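Local coordinates for protein glycerol kinase, putative (PDB 2W40) that probably phosphorylates glycerol with ATP to give sn-glycerol 3-phosphate, as a member of the FGGY kinase family with the actin-like ATPase fold, at residues Q11-T16 and A102-D107; I79-Q84 and T169-N174; N135-A140 and P358-D363. All coordinates share one frame; numbering follows the deposited sequence.

Overall arrangement
All three contacts are largely buried, but they differ in chemistry. Contacts 2 and 3 both meet through carbon atoms. In contact 2 these are aliphatic side chains of strand 74-83 and helix 167-176, away from the annotated sites. In contact 3 they are aromatic and small side chains of two loops, with polar bonds inside each loop; W360 and S362 on its C-terminal side are partly exposed. Contact 1 lies nearest the centre of the chain and turns on one indole-hydroxyl hydrogen bond close to the nucleotide and glycerol sites. Contacts 1 and 2 share a sheet, where Q11 hydrogen-bonds to Q84 and packs on L171. Contacts 1 and 3 touch where Y137 packs on W105.

Contact 1 (Q11-T16 and A102-D107). With EDO (1,2-ethanediol), chain B.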
loop_
_atom_site.group_PDB
_atom_site.type_symbol
_atom_site.label_atom_id
_atom_site.label_comp_id
_atom_site.label_asym_id
_atom_site.label_seq_id
_atom_site.Cartn_x
_atom_site.Cartn_y
_atom_site.Cartn_z
ATOM N N GLN C 11 1.414 -5.744 31.140
ATOM C CA GLN C 11 2.173 -6.516 30.209
ATOM C C GLN C 11 1.350 -6.491 28.909
ATOM O O GLN C 11 0.401 -7.265 28.734
ATOM C CB GLN C 11 2.423 -7.955 30.744
ATOM C CG GLN C 11 3.574 -8.698 30.079
ATOM C CD GLN C 11 3.441 -8.712 28.545
ATOM O OE1 GLN C 11 2.637 -9.450 27.989
ATOM N NE2 GLN C 11 4.111 -7.743 27.895
ATOM N N SER C 12 1.650 -5.510 28.082
ATOM C CA SER C 12 0.865 -5.202 26.904
ATOM C C SER C 12 1.406 -5.919 25.679
ATOM O O SER C 12 2.418 -6.645 25.721
ATOM C CB SER C 12 0.777 -3.663 26.746
ATOM O OG SER C 12 -0.213 -3.313 25.821
ATOM N N THR C 13 0.695 -5.760 24.562
ATOM C CA THR C 13 1.100 -6.535 23.328
ATOM C C THR C 13 2.485 -6.137 22.871
ATOM O O THR C 13 3.274 -7.013 22.522
ATOM C CB THR C 13 0.119 -6.299 22.201
ATOM O OG1 THR C 13 -1.203 -6.638 22.682
ATOM C CG2 THR C 13 0.378 -7.237 21.038
ATOM N N GLN C 14 2.767 -4.837 22.769
ATOM C CA GLN C 14 4.051 -4.346 22.180
ATOM C C GLN C 14 5.178 -4.061 23.177
ATOM O O GLN C 14 6.308 -3.905 22.785
ATOM C CB GLN C 14 3.786 -3.115 21.295
ATOM C CG GLN C 14 2.858 -3.432 20.079
ATOM C CD GLN C 14 2.446 -2.250 19.329
ATOM O OE1 GLN C 14 1.358 -1.718 19.542
ATOM N NE2 GLN C 14 3.321 -1.778 18.489
ATOM N N SER C 15 4.791 -3.883 24.461
ATOM C CA SER C 15 5.710 -3.523 25.511
ATOM C C SER C 15 5.134 -3.905 26.875
ATOM O O SER C 15 3.993 -4.247 27.029
ATOM C CB SER C 15 6.053 -2.034 25.500
ATOM O OG SER C 15 4.961 -1.239 25.985
ATOM N N THR C 16 6.032 -3.917 27.846
ATOM C CA THR C 16 5.719 -4.158 29.236
ATOM C C THR C 16 5.905 -2.795 29.903
ATOM O O THR C 16 6.971 -2.170 29.735
ATOM C CB THR C 16 6.649 -5.235 29.839
ATOM O OG1 THR C 16 6.524 -6.486 29.102
ATOM C CG2 THR C 16 6.340 -5.446 31.338
ATOM N N ALA C 102 5.233 -17.673 23.173
ATOM C CA ALA C 102 3.849 -17.229 23.278
ATOM C C ALA C 102 3.296 -17.102 21.831
ATOM O O ALA C 102 3.913 -16.518 20.999
ATOM C CB ALA C 102 3.739 -15.890 24.047
ATOM N N ILE C 103 2.054 -17.586 21.588
ATOM C CA ILE C 103 1.317 -17.316 20.397
ATOM C C ILE C 103 0.276 -16.240 20.725
ATOM O O ILE C 103 -0.566 -16.409 21.627
ATOM C CB ILE C 103 0.604 -18.555 19.818
ATOM C CG1 ILE C 103 1.666 -19.646 19.454
ATOM C CG2 ILE C 103 -0.138 -18.153 18.523
ATOM C CD1 ILE C 103 1.096 -20.970 18.955
ATOM N N VAL C 104 0.459 -15.090 20.051
ATOM C CA VAL C 104 -0.222 -13.833 20.442
ATOM C C VAL C 104 -1.650 -13.878 19.945
ATOM O O VAL C 104 -2.011 -14.601 18.954
ATOM C CB VAL C 104 0.602 -12.599 19.940
ATOM C CG1 VAL C 104 0.052 -11.267 20.351
ATOM C CG2 VAL C 104 2.047 -12.668 20.488
ATOM N N TRP C 105 -2.473 -13.053 20.572
ATOM C CA TRP C 105 -3.908 -12.896 20.162
ATOM C C TRP C 105 -4.036 -12.610 18.654
ATOM O O TRP C 105 -5.023 -12.915 18.065
ATOM C CB TRP C 105 -4.592 -11.895 21.099
ATOM C CG TRP C 105 -4.057 -10.508 21.056
ATOM C CD1 TRP C 105 -3.087 -10.007 21.860
ATOM C CD2 TRP C 105 -4.525 -9.405 20.242
ATOM N NE1 TRP C 105 -2.908 -8.651 21.605
ATOM C CE2 TRP C 105 -3.767 -8.256 20.619
ATOM C CE3 TRP C 105 -5.579 -9.240 19.322
ATOM C CZ2 TRP C 105 -3.985 -6.967 19.991
ATOM C CZ3 TRP C 105 -5.809 -8.009 18.759
ATOM C CH2 TRP C 105 -5.008 -6.888 19.088
ATOM N N LEU C 106 -3.143 -11.793 18.138
ATOM C CA LEU C 106 -3.088 -11.379 16.716
ATOM C C LEU C 106 -2.689 -12.487 15.706
ATOM O O LEU C 106 -2.858 -12.296 14.485
ATOM C CB LEU C 106 -2.141 -10.196 16.544
ATOM C CG LEU C 106 -2.665 -8.813 16.958
ATOM C CD1 LEU C 106 -1.478 -7.773 17.039
ATOM C CD2 LEU C 106 -3.836 -8.337 15.962
ATOM N N ASP C 107 -2.203 -13.620 16.208
ATOM C CA ASP C 107 -1.792 -14.730 15.346
ATOM C C ASP C 107 -3.048 -15.290 14.679
ATOM O O ASP C 107 -4.064 -15.463 15.300
ATOM C CB ASP C 107 -1.109 -15.821 16.204
ATOM C CG ASP C 107 -0.498 -16.953 15.399
ATOM O OD1 ASP C 107 0.746 -16.964 15.192
ATOM O OD2 ASP C 107 -1.323 -17.793 14.983
HETATM C C1 EDO B . 1.354 -12.180 11.386
HETATM O O1 EDO B . 1.738 -12.176 9.860
HETATM C C2 EDO B . -0.014 -11.733 12.086
HETATM O O2 EDO B . -1.297 -12.458 12.370
#
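The indole of W105 meets T13 at its edge: T13 OG1 lies in the ring plane, next to NE1. L106 CG lies over one face of the same ring, offset toward the rim. The contact joins the turn between strands 3-11 and 15-21, the first hairpin of the actin-like ATPase fold, to a type I beta turn from V104 to D107. W105 NE1 donates to T13 OG1 at 2.8 Å, nearly straight at 166°. The side chains of T13 and W105 cross at about a right angle. T13 holds OG1 beside its backbone N, facing NE1, and CG2 anti to that N (chi1 -55°). T13 CG2 lies beside W105 NE1 at 3.6 Å and also reaches V104 CG1 at 4.1 Å. On the hairpin side, Q11 NE2 donates to T16 OG1 and to the backbone O of S12.

The side chain of W105 is about 4 Å from a bound glycerol, and the side chain of T13 is about 4 Å from that of T270, an ADP-binding residue. F373 of the second subunit packs on L106. A 1,2-ethanediol, probably from the crystallisation liquor, donates from O2 to L106 O at 2.6 Å.

Contact 2 (I79-Q84 and T169-N174); sequences IGITNQ and TWLIFN
I81 points from strand 74-83 toward helix 167-176, and its two branches reach different residues of the helix. The longer branch ends in CD1, which meets I172 CG1 at 3.6 Å. The shorter branch, CG2, faces L171 CD2 at a looser 4.2 Å. The I81 side chain crosses each of these two obliquely. CG1 of I81 lies beside the backbone N, with chi1 -69°, while CG2 lies anti to that N. This division sends one methyl to each neighbour on the helix. The CB of L171 is directed toward the strand, and its CD2 does the touching. I172 leaves the helix more to the flank, yet its CG1 makes the closer approach.

The residues nearby fit this pattern. T82 points away from the helix, and its OG1 hydrogen-bonds to the backbone O of I246 in the adjacent strand 241-247. L171 also packs on I9 and Q11 of strand 3-11, so one leucine touches two neighbouring parallel strands. L175, one turn on from L171, touches I81 as well. Away from the strand, W170 and F173 each make an edge-to-face contact with W91.

This is a helix packed on the face of the central sheet in the N-terminal part of an actin-like ATPase fold. No hydrogen bond or salt bridge links the two segments. Their direct contact is made by aliphatic carbons alone, so van der Waals contact and the exclusion of water should account for most of the association.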
loop_
_atom_site.group_PDB
_atom_site.type_symbol
_atom_site.label_atom_id
_atom_site.label_comp_id
_atom_site.label_asym_id
_atom_site.label_seq_id
_atom_site.Cartn_x
_atom_site.Cartn_y
_atom_site.Cartn_z
ATOM N N ILE C 79 0.711 -5.420 44.521
ATOM C CA ILE C 79 0.974 -5.491 43.082
ATOM C C ILE C 79 -0.326 -5.876 42.398
ATOM O O ILE C 79 -0.964 -6.835 42.817
ATOM C CB ILE C 79 2.117 -6.503 42.741
ATOM C CG1 ILE C 79 3.404 -6.061 43.402
ATOM C CG2 ILE C 79 2.193 -6.734 41.247
ATOM C CD1 ILE C 79 4.473 -7.242 43.428
ATOM N N GLY C 80 -0.730 -5.140 41.372
ATOM C CA GLY C 80 -1.813 -5.562 40.447
ATOM C C GLY C 80 -1.203 -5.873 39.062
ATOM O O GLY C 80 -0.215 -5.261 38.638
ATOM N N ILE C 81 -1.780 -6.897 38.431
ATOM C CA ILE C 81 -1.317 -7.402 37.166
ATOM C C ILE C 81 -2.432 -7.280 36.138
ATOM O O ILE C 81 -3.587 -7.680 36.385
ATOM C CB ILE C 81 -0.871 -8.868 37.282
ATOM C CG1 ILE C 81 0.408 -8.873 38.119
ATOM C CG2 ILE C 81 -0.664 -9.484 35.887
ATOM C CD1 ILE C 81 1.041 -10.197 38.395
ATOM N N THR C 82 -2.099 -6.709 34.960
ATOM C CA THR C 82 -2.986 -6.741 33.820
ATOM C C THR C 82 -2.208 -7.002 32.571
ATOM O O THR C 82 -0.986 -6.830 32.555
ATOM C CB THR C 82 -3.846 -5.424 33.782
ATOM O OG1 THR C 82 -4.912 -5.612 32.876
ATOM C CG2 THR C 82 -3.022 -4.186 33.466
ATOM N N ASN C 83 -2.888 -7.461 31.539
ATOM C CA ASN C 83 -2.146 -8.064 30.424
ATOM C C ASN C 83 -2.938 -8.178 29.163
ATOM O O ASN C 83 -4.155 -8.263 29.193
ATOM C CB ASN C 83 -1.824 -9.530 30.817
ATOM C CG ASN C 83 -3.115 -10.333 31.137
ATOM O OD1 ASN C 83 -3.742 -10.116 32.204
ATOM N ND2 ASN C 83 -3.475 -11.359 30.244
ATOM N N GLN C 84 -2.222 -8.157 28.046
ATOM C CA GLN C 84 -2.737 -8.548 26.756
ATOM C C GLN C 84 -3.407 -9.943 26.937
ATOM O O GLN C 84 -2.786 -10.887 27.502
ATOM C CB GLN C 84 -1.566 -8.656 25.754
ATOM C CG GLN C 84 -0.370 -9.462 26.208
ATOM C CD GLN C 84 0.506 -10.023 25.078
ATOM O OE1 GLN C 84 0.012 -10.334 23.992
ATOM N NE2 GLN C 84 1.784 -10.240 25.382
ATOM N N THR C 169 -1.171 -15.519 34.041
ATOM C CA THR C 169 -0.732 -16.759 34.662
ATOM C C THR C 169 0.795 -16.919 34.624
ATOM O O THR C 169 1.447 -17.344 35.626
ATOM C CB THR C 169 -1.459 -17.942 34.037
ATOM O OG1 THR C 169 -2.854 -17.703 34.106
ATOM C CG2 THR C 169 -1.107 -19.281 34.803
ATOM N N TRP C 170 1.380 -16.568 33.473
ATOM C CA TRP C 170 2.811 -16.648 33.259
ATOM C C TRP C 170 3.548 -15.681 34.292
ATOM O O TRP C 170 4.532 -16.066 34.954
ATOM C CB TRP C 170 3.113 -16.314 31.814
ATOM C CG TRP C 170 4.550 -16.244 31.414
ATOM C CD1 TRP C 170 5.208 -15.135 30.931
ATOM C CD2 TRP C 170 5.546 -17.297 31.490
ATOM N NE1 TRP C 170 6.542 -15.446 30.659
ATOM C CE2 TRP C 170 6.788 -16.741 31.020
ATOM C CE3 TRP C 170 5.504 -18.626 31.936
ATOM C CZ2 TRP C 170 7.966 -17.496 30.913
ATOM C CZ3 TRP C 170 6.655 -19.380 31.845
ATOM C CH2 TRP C 170 7.889 -18.826 31.332
ATOM N N LEU C 171 3.107 -14.456 34.350
ATOM C CA LEU C 171 3.737 -13.487 35.233
ATOM C C LEU C 171 3.643 -13.924 36.686
ATOM O O LEU C 171 4.600 -13.857 37.432
ATOM C CB LEU C 171 3.110 -12.105 34.990
ATOM C CG LEU C 171 3.684 -11.199 33.948
ATOM C CD1 LEU C 171 4.132 -11.866 32.658
ATOM C CD2 LEU C 171 2.896 -9.888 33.768
ATOM N N ILE C 172 2.473 -14.359 37.125
ATOM C CA ILE C 172 2.266 -14.730 38.522
ATOM C C ILE C 172 3.094 -15.988 38.846
ATOM O O ILE C 172 3.788 -16.042 39.877
ATOM C CB ILE C 172 0.723 -14.974 38.804
ATOM C CG1 ILE C 172 -0.106 -13.628 38.686
ATOM C CG2 ILE C 172 0.556 -15.735 40.145
ATOM C CD1 ILE C 172 -1.653 -13.924 38.703
ATOM N N PHE C 173 3.129 -16.940 37.918
ATOM C CA PHE C 173 3.923 -18.161 38.102
ATOM C C PHE C 173 5.383 -17.814 38.315
ATOM O O PHE C 173 6.017 -18.340 39.249
ATOM C CB PHE C 173 3.731 -19.031 36.881
ATOM C CG PHE C 173 4.506 -20.281 36.890
ATOM C CD1 PHE C 173 3.905 -21.437 37.383
ATOM C CD2 PHE C 173 5.861 -20.265 36.519
ATOM C CE1 PHE C 173 4.657 -22.622 37.436
ATOM C CE2 PHE C 173 6.601 -21.509 36.506
ATOM C CZ PHE C 173 5.981 -22.647 36.957
ATOM N N ASN C 174 5.934 -16.929 37.511
ATOM C CA ASN C 174 7.319 -16.592 37.679
ATOM C C ASN C 174 7.580 -15.775 38.919
ATOM O O ASN C 174 8.505 -16.022 39.646
ATOM C CB ASN C 174 7.849 -15.902 36.435
ATOM C CG ASN C 174 8.039 -16.835 35.286
ATOM O OD1 ASN C 174 7.274 -16.861 34.321
ATOM N ND2 ASN C 174 9.095 -17.544 35.318
#

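Contact 3 (N135-A140 and P358-D363)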
loop_
_atom_site.group_PDB
_atom_site.type_symbol
_atom_site.label_atom_id
_atom_site.label_comp_id
_atom_site.label_asym_id
_atom_site.label_seq_id
_atom_site.Cartn_x
_atom_site.Cartn_y
_atom_site.Cartn_z
ATOM N N ASN C 135 -13.074 -18.822 16.668
ATOM C CA ASN C 135 -12.352 -17.795 15.971
ATOM C C ASN C 135 -10.847 -18.022 16.089
ATOM O O ASN C 135 -10.431 -18.926 16.788
ATOM C CB ASN C 135 -12.814 -16.409 16.467
ATOM C CG ASN C 135 -12.562 -16.212 17.944
ATOM O OD1 ASN C 135 -11.434 -16.584 18.448
ATOM N ND2 ASN C 135 -13.534 -15.570 18.647
ATOM N N THR C 136 -10.078 -17.195 15.410
ATOM C CA THR C 136 -8.623 -17.304 15.433
ATOM C C THR C 136 -7.984 -16.567 16.594
ATOM O O THR C 136 -6.730 -16.595 16.740
ATOM C CB THR C 136 -7.954 -16.802 14.141
ATOM O OG1 THR C 136 -8.280 -15.432 14.036
ATOM C CG2 THR C 136 -8.507 -17.541 12.885
ATOM N N TYR C 137 -8.839 -15.904 17.372
ATOM C CA TYR C 137 -8.484 -14.795 18.315
ATOM C C TYR C 137 -8.256 -15.370 19.752
ATOM O O TYR C 137 -7.227 -15.049 20.409
ATOM C CB TYR C 137 -9.668 -13.825 18.275
ATOM C CG TYR C 137 -9.652 -12.658 19.240
ATOM C CD1 TYR C 137 -8.450 -12.046 19.654
ATOM C CD2 TYR C 137 -10.823 -12.108 19.610
ATOM C CE1 TYR C 137 -8.508 -10.894 20.536
ATOM C CE2 TYR C 137 -10.870 -11.042 20.486
ATOM C CZ TYR C 137 -9.719 -10.406 20.899
ATOM O OH TYR C 137 -9.840 -9.312 21.755
ATOM N N PHE C 138 -9.239 -16.154 20.249
ATOM C CA PHE C 138 -9.171 -16.804 21.577
ATOM C C PHE C 138 -8.083 -17.835 21.710
ATOM O O PHE C 138 -7.505 -18.197 20.741
ATOM C CB PHE C 138 -10.524 -17.257 21.999
ATOM C CG PHE C 138 -11.423 -16.148 22.535
ATOM C CD1 PHE C 138 -11.233 -14.812 22.204
ATOM C CD2 PHE C 138 -12.403 -16.469 23.466
ATOM C CE1 PHE C 138 -12.069 -13.811 22.764
ATOM C CE2 PHE C 138 -13.252 -15.488 24.010
ATOM C CZ PHE C 138 -13.097 -14.169 23.597
ATOM N N SER C 139 -7.766 -18.255 22.930
ATOM C CA SER C 139 -6.566 -19.090 23.143
ATOM C C SER C 139 -6.727 -20.508 22.557
ATOM O O SER C 139 -5.708 -21.115 22.151
ATOM C CB SER C 139 -6.265 -19.245 24.634
ATOM O OG SER C 139 -6.123 -17.995 25.246
ATOM N N ALA C 140 -7.967 -21.016 22.590
ATOM C CA ALA C 140 -8.191 -22.493 22.449
ATOM C C ALA C 140 -7.586 -23.053 21.143
ATOM O O ALA C 140 -6.931 -24.100 21.175
ATOM C CB ALA C 140 -9.658 -22.843 22.473
ATOM N N PRO C 358 -17.304 -6.615 13.646
ATOM C CA PRO C 358 -18.377 -7.654 13.828
ATOM C C PRO C 358 -18.441 -8.708 12.725
ATOM O O PRO C 358 -19.271 -9.639 12.812
ATOM C CB PRO C 358 -19.662 -6.840 13.780
ATOM C CG PRO C 358 -19.409 -5.721 12.863
ATOM C CD PRO C 358 -17.896 -5.430 12.965
ATOM N N ARG C 359 -17.597 -8.564 11.692
ATOM C CA ARG C 359 -17.685 -9.467 10.501
ATOM C C ARG C 359 -17.000 -10.821 10.663
ATOM O O ARG C 359 -17.388 -11.797 10.010
ATOM C CB ARG C 359 -17.180 -8.759 9.248
ATOM C CG ARG C 359 -17.859 -7.394 8.980
ATOM C CD ARG C 359 -17.471 -6.886 7.627
ATOM N NE ARG C 359 -17.976 -5.529 7.323
ATOM C CZ ARG C 359 -18.481 -5.119 6.190
ATOM N NH1 ARG C 359 -18.709 -6.002 5.216
ATOM N NH2 ARG C 359 -18.768 -3.847 6.022
ATOM N N TRP C 360 -15.932 -10.834 11.455
ATOM C CA TRP C 360 -15.231 -12.080 11.777
ATOM C C TRP C 360 -14.861 -12.838 10.462
ATOM O O TRP C 360 -15.305 -13.964 10.205
ATOM C CB TRP C 360 -16.041 -12.959 12.716
ATOM C CG TRP C 360 -16.117 -12.277 14.074
ATOM C CD1 TRP C 360 -17.239 -11.600 14.620
ATOM C CD2 TRP C 360 -15.061 -12.113 15.051
ATOM N NE1 TRP C 360 -16.922 -11.089 15.838
ATOM C CE2 TRP C 360 -15.585 -11.297 16.095
ATOM C CE3 TRP C 360 -13.716 -12.498 15.115
ATOM C CZ2 TRP C 360 -14.837 -10.958 17.198
ATOM C CZ3 TRP C 360 -12.977 -12.143 16.199
ATOM C CH2 TRP C 360 -13.535 -11.379 17.230
ATOM N N ARG C 361 -13.977 -12.214 9.691
ATOM C CA ARG C 361 -13.506 -12.797 8.438
ATOM C C ARG C 361 -12.005 -12.970 8.534
ATOM O O ARG C 361 -11.238 -12.066 8.262
ATOM C CB ARG C 361 -13.931 -11.850 7.316
ATOM C CG ARG C 361 -15.372 -11.915 7.042
ATOM C CD ARG C 361 -15.847 -13.265 6.398
ATOM N NE ARG C 361 -15.223 -13.477 5.080
ATOM C CZ ARG C 361 -15.782 -13.128 3.907
ATOM N NH1 ARG C 361 -16.969 -12.539 3.822
ATOM N NH2 ARG C 361 -15.085 -13.325 2.803
ATOM N N SER C 362 -11.580 -14.175 8.863
ATOM C CA SER C 362 -10.153 -14.448 9.034
ATOM C C SER C 362 -9.439 -14.540 7.653
ATOM O O SER C 362 -8.241 -14.587 7.632
ATOM C CB SER C 362 -9.958 -15.882 9.702
ATOM O OG SER C 362 -10.626 -16.914 8.968
ATOM N N ASP C 363 -10.229 -14.691 6.578
ATOM C CA ASP C 363 -9.735 -14.676 5.170
ATOM C C ASP C 363 -9.422 -13.276 4.626
ATOM O O ASP C 363 -8.749 -13.132 3.617
ATOM C CB ASP C 363 -10.714 -15.391 4.246
ATOM C CG ASP C 363 -12.095 -14.827 4.265
ATOM O OD1 ASP C 363 -12.622 -14.318 5.286
ATOM O OD2 ASP C 363 -12.752 -15.037 3.205
#
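W360 brings the rim of its six-membered ring up to Y137 CD2. Both CH2 and CZ3 of W360 approach Y137 CD2, at 3.7 and 4.0 Å, and Y137 CD2 sits at the edge of the indole, near its plane. The indole also reaches N135, with W360 CE3 4.2 Å from N135 CB. Nearby, T136 CG2 rests on S362 CB at 3.9 Å.

Each loop has its own polar bracing. N135 OD1 accepts from the backbone N of Y137 and of F138, at 2.9 Å each. The bond from Y137 N makes an Asx turn. The bond from F138 N is the straighter one, at 172°. In the other loop, R361 grips D363 side-on: NE meets OD1 at 2.7 Å and NH2 meets OD2. D363 OD1 uses its syn lone pair.

The polar ends of the two rings have partners outside the loops. W360 NE1 donates to the backbone O of G288, and Y137 OH hydrogen-bonds to O3 of a bound glycerol. The arrangement is an interdomain contact beside the glycerol pocket, consistent with the cleft between the two halves of an FGGY kinase.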